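Local coordinates for LipS lipolytic enzyme (Unidentified, PDB 4FBL), which probably hydrolyses ester bonds of lipids as a thermostable lipase of the alpha/beta hydrolase fold, at residues Thr87-Gly90 with Glu95-Ala98; Ala110-Leu115 with Gly139-Arg144. All coordinates share one frame; numbering follows the deposited sequence.

Contact 1 of 2, residues Thr87-Gly90 with Glu95-Ala98; sequences TGHG and EMAA
Gly88 and His89 meet Glu95 and Met96 in a buried loop-to-helix contact, where the loop after strand 80-83 folds back on the short helix 93-97 of this alpha/beta hydrolase. The backbones come very near, Gly88 CA lying 3.9 Å from Met96 CA. Gly88, with no side chain and a phi of 77°, lets the loop backbone lie directly against the helix. Its carbonyl O makes the closest approach of the contact, 3.1 Å from Met96 CB, and is hydrogen-bonded to Tyr192 OH. The thioether of Met96 lies over one face of the His89 imidazole, a Met-aromatic contact with SD 4.2 Å from the ring centroid and 28° off its normal. With CG anti to the backbone N (chi1 -171°) and the chain extended beyond it, Met96 carries its CE methyl to within 3.6 Å of His89 CE1. His89 ND1 is held by the carbonyl of Gly62, whereas NE2 is buried without a polar partner in the model. On the other flank, Glu95 OE2 bonds Thr91 OG1 and also accepts from a water at 2.9 Å. That water in turn accepts from Gly88 N at 3.1 Å, bridging loop and helix. The His89 side chain is about 7 Å from the bound spermidine. Around the pair, Trp104 of helix 101-118 and His58, just beyond strand 52-57, meet the His89 ring, while Met96 rests on Phe60 and Thr61.

Contact 2 of 2, residues Ala110-Leu115 with Gly139-Arg144; sequences AAMRWL and GQFPER
Met112 on helix 101-118 reaches across to Phe141, just past the end of helix 129-140, in a Met-aromatic contact on one side of the alpha/beta hydrolase sheet. Strand 121-127 lies between the two helices in the chain. The sulfur-aromatic part comes first: Met112 SD approaches the Phe141 ring obliquely, 4.6 Å from its centroid and 38° off the normal. As modelled, the Met112 methyl adds a CH-pi contact over one face of the same ring, with CE 4.2 Å from the centroid and 23° off the normal, displaced toward the rim. The position of this methyl is doubtful, because it sits too close to Arg144, and the approach of Met112 to that arginine is therefore uncertain in detail. Of the flat groups, the Arg144 guanidinium lies nearly parallel to the Phe141 ring, with Phe141 CD1 4.0 Å above its centre; it shares the ring face that Met112 occupies, while Gln140 CG covers the opposite face. Among charged groups, Arg144 NH1 has a long, weak ion pair with Glu116 OE1. Apolar neighbours complete the site: Met112 also packs on Leu55 of strand 52-57 and on Phe145, and the second subunit lays its Pro169 on Phe141 and Arg113. Within the turn, Arg144 N donates to Phe141 O at 3.1 Å.

Contact 1 closes before contact 2 opens, so the two run in series along the chain, their centres 23 Å apart and their nearest atoms about 9 Å apart without touching. Helices 93-97 and 101-118 follow one another; the first carries one side of contact 1, and the second both sends Trp104 to the His89 ring and supplies Met112 to contact 2. The 87-90 and 95-98 pair lies near the spermidine pocket, among loops beyond strands 52-57 and 80-83. The 110-115 and 139-144 pair flanks the sheet farther along helix 101-118 and borders the second subunit. One helix thus spans from the ligand-binding side to the subunit interface.

Contact 1 of 2, residues Thr87-Gly90 with Glu95-Ala98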
# COMPACT_ATOMS: atom_id res chain seq x y z
N THR C 87 6.60 0.34 -17.80
CA THR C 87 5.49 -0.32 -18.48
C THR C 87 4.23 0.57 -18.52
O THR C 87 3.83 1.15 -17.50
CB THR C 87 5.16 -1.65 -17.72
OG1 THR C 87 6.39 -2.40 -17.59
CG2 THR C 87 4.01 -2.50 -18.49
N GLY C 88 3.58 0.65 -19.69
CA GLY C 88 2.38 1.44 -19.77
C GLY C 88 2.55 2.93 -19.84
O GLY C 88 1.53 3.66 -19.94
N HIS C 89 3.82 3.42 -19.74
CA HIS C 89 4.10 4.88 -19.78
C HIS C 89 4.69 5.34 -21.15
O HIS C 89 5.38 4.53 -21.89
CB HIS C 89 5.02 5.35 -18.64
CG HIS C 89 4.45 5.12 -17.29
ND1 HIS C 89 4.08 6.15 -16.46
CD2 HIS C 89 4.07 3.98 -16.68
CE1 HIS C 89 3.55 5.65 -15.36
NE2 HIS C 89 3.56 4.35 -15.46
N GLY C 90 4.43 6.62 -21.46
CA GLY C 90 4.82 7.22 -22.78
C GLY C 90 4.26 6.45 -24.00
O GLY C 90 4.90 6.45 -25.07
N GLU C 95 -2.98 1.76 -22.01
CA GLU C 95 -1.96 0.78 -21.64
C GLU C 95 -1.48 0.91 -20.14
O GLU C 95 -1.28 -0.11 -19.41
CB GLU C 95 -0.82 0.82 -22.64
CG GLU C 95 0.18 -0.27 -22.27
CD GLU C 95 1.47 -0.34 -23.11
OE1 GLU C 95 1.58 -1.40 -23.80
OE2 GLU C 95 2.37 0.59 -23.04
N MET C 96 -1.35 2.13 -19.66
CA MET C 96 -1.07 2.35 -18.24
C MET C 96 -2.17 1.76 -17.24
O MET C 96 -1.86 1.26 -16.12
CB MET C 96 -0.85 3.84 -17.98
CG MET C 96 -0.34 4.10 -16.54
SD MET C 96 -0.19 5.81 -16.08
CE MET C 96 0.09 5.58 -14.34
N ALA C 97 -3.45 1.81 -17.67
CA ALA C 97 -4.59 1.27 -16.89
C ALA C 97 -4.40 -0.21 -16.68
O ALA C 97 -4.89 -0.75 -15.69
CB ALA C 97 -5.99 1.55 -17.66
N ALA C 98 -3.76 -0.88 -17.64
CA ALA C 98 -3.51 -2.33 -17.55
C ALA C 98 -2.15 -2.72 -16.87
O ALA C 98 -1.81 -3.90 -16.79
CB ALA C 98 -3.65 -3.02 -18.97
O HOH W 1 4.95 -0.54 -22.19

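Contact 2 of 2, residues Ala110-Leu115 with Gly139-Arg144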
# COMPACT_ATOMS: atom_id res chain seq x y z
N ALA C 110 15.04 -5.33 -14.15
CA ALA C 110 15.73 -5.50 -15.43
C ALA C 110 16.75 -4.36 -15.70
O ALA C 110 17.79 -4.61 -16.32
CB ALA C 110 14.72 -5.53 -16.62
N ALA C 111 16.46 -3.13 -15.32
CA ALA C 111 17.46 -2.02 -15.50
C ALA C 111 18.69 -2.29 -14.59
O ALA C 111 19.89 -2.00 -14.94
CB ALA C 111 16.80 -0.60 -15.17
N MET C 112 18.42 -2.82 -13.41
CA MET C 112 19.52 -3.19 -12.45
C MET C 112 20.32 -4.30 -13.08
O MET C 112 21.53 -4.28 -13.01
CB MET C 112 19.01 -3.78 -11.13
CG MET C 112 18.58 -2.72 -10.17
SD MET C 112 17.84 -3.39 -8.66
CE MET C 112 19.26 -4.35 -8.05
N ARG C 113 19.67 -5.27 -13.71
CA ARG C 113 20.43 -6.35 -14.35
C ARG C 113 21.27 -5.84 -15.54
O ARG C 113 22.38 -6.31 -15.75
CB ARG C 113 19.51 -7.51 -14.75
CG ARG C 113 18.95 -8.15 -13.44
CD ARG C 113 17.86 -9.19 -13.67
NE ARG C 113 17.58 -9.93 -12.44
CZ ARG C 113 16.53 -10.73 -12.24
NH1 ARG C 113 15.61 -10.87 -13.20
NH2 ARG C 113 16.39 -11.37 -11.07
N TRP C 114 20.74 -4.88 -16.28
CA TRP C 114 21.43 -4.31 -17.46
C TRP C 114 22.70 -3.56 -16.99
O TRP C 114 23.78 -3.68 -17.61
CB TRP C 114 20.47 -3.40 -18.23
CG TRP C 114 21.03 -2.74 -19.46
CD1 TRP C 114 20.93 -3.19 -20.74
CD2 TRP C 114 21.76 -1.47 -19.53
NE1 TRP C 114 21.56 -2.29 -21.61
CE2 TRP C 114 22.08 -1.24 -20.90
CE3 TRP C 114 22.19 -0.53 -18.55
CZ2 TRP C 114 22.76 -0.07 -21.34
CZ3 TRP C 114 22.92 0.63 -18.98
CH2 TRP C 114 23.20 0.84 -20.37
N LEU C 115 22.55 -2.81 -15.88
CA LEU C 115 23.67 -2.07 -15.30
C LEU C 115 24.70 -3.01 -14.73
O LEU C 115 25.84 -2.76 -14.90
CB LEU C 115 23.20 -1.11 -14.19
CG LEU C 115 22.41 0.08 -14.60
CD1 LEU C 115 21.85 0.81 -13.40
CD2 LEU C 115 23.18 1.08 -15.45
N GLY C 139 16.18 -0.93 -0.21
CA GLY C 139 15.67 -1.75 0.92
C GLY C 139 15.55 -3.24 0.56
O GLY C 139 15.79 -4.16 1.39
N GLN C 140 15.24 -3.47 -0.69
CA GLN C 140 14.98 -4.82 -1.22
C GLN C 140 16.29 -5.54 -1.47
O GLN C 140 16.35 -6.80 -1.25
CB GLN C 140 14.22 -4.77 -2.53
CG GLN C 140 13.99 -6.09 -3.19
CD GLN C 140 13.01 -7.01 -2.34
OE1 GLN C 140 11.82 -6.85 -2.38
NE2 GLN C 140 13.55 -7.94 -1.57
N PHE C 141 17.32 -4.78 -1.89
CA PHE C 141 18.68 -5.34 -2.22
C PHE C 141 19.68 -4.49 -1.46
O PHE C 141 20.31 -3.59 -2.03
CB PHE C 141 18.94 -5.18 -3.69
CG PHE C 141 17.87 -5.82 -4.56
CD1 PHE C 141 17.86 -7.24 -4.78
CD2 PHE C 141 16.85 -5.04 -5.13
CE1 PHE C 141 16.82 -7.83 -5.59
CE2 PHE C 141 15.85 -5.59 -5.97
CZ PHE C 141 15.82 -6.98 -6.21
N PRO C 142 19.77 -4.70 -0.16
CA PRO C 142 20.45 -3.75 0.69
C PRO C 142 21.95 -3.60 0.49
O PRO C 142 22.49 -2.66 0.97
CB PRO C 142 20.20 -4.31 2.12
CG PRO C 142 19.19 -5.36 1.99
CD PRO C 142 19.32 -5.88 0.60
N GLU C 143 22.61 -4.51 -0.21
CA GLU C 143 24.06 -4.39 -0.38
C GLU C 143 24.34 -3.96 -1.80
O GLU C 143 25.51 -3.91 -2.19
CB GLU C 143 24.75 -5.78 -0.28
CG GLU C 143 24.26 -6.62 0.83
CD GLU C 143 25.10 -6.46 2.05
OE1 GLU C 143 25.32 -5.33 2.51
OE2 GLU C 143 25.56 -7.49 2.55
N ARG C 144 23.31 -3.72 -2.60
CA ARG C 144 23.60 -3.69 -3.98
C ARG C 144 24.05 -2.28 -4.43
O ARG C 144 24.82 -2.12 -5.38
CB ARG C 144 22.38 -4.09 -4.71
CG ARG C 144 22.81 -4.39 -6.11
CD ARG C 144 21.72 -5.27 -6.69
NE ARG C 144 21.85 -6.72 -6.49
CZ ARG C 144 21.11 -7.61 -7.17
NH1 ARG C 144 20.19 -7.21 -8.07
NH2 ARG C 144 21.31 -8.90 -6.95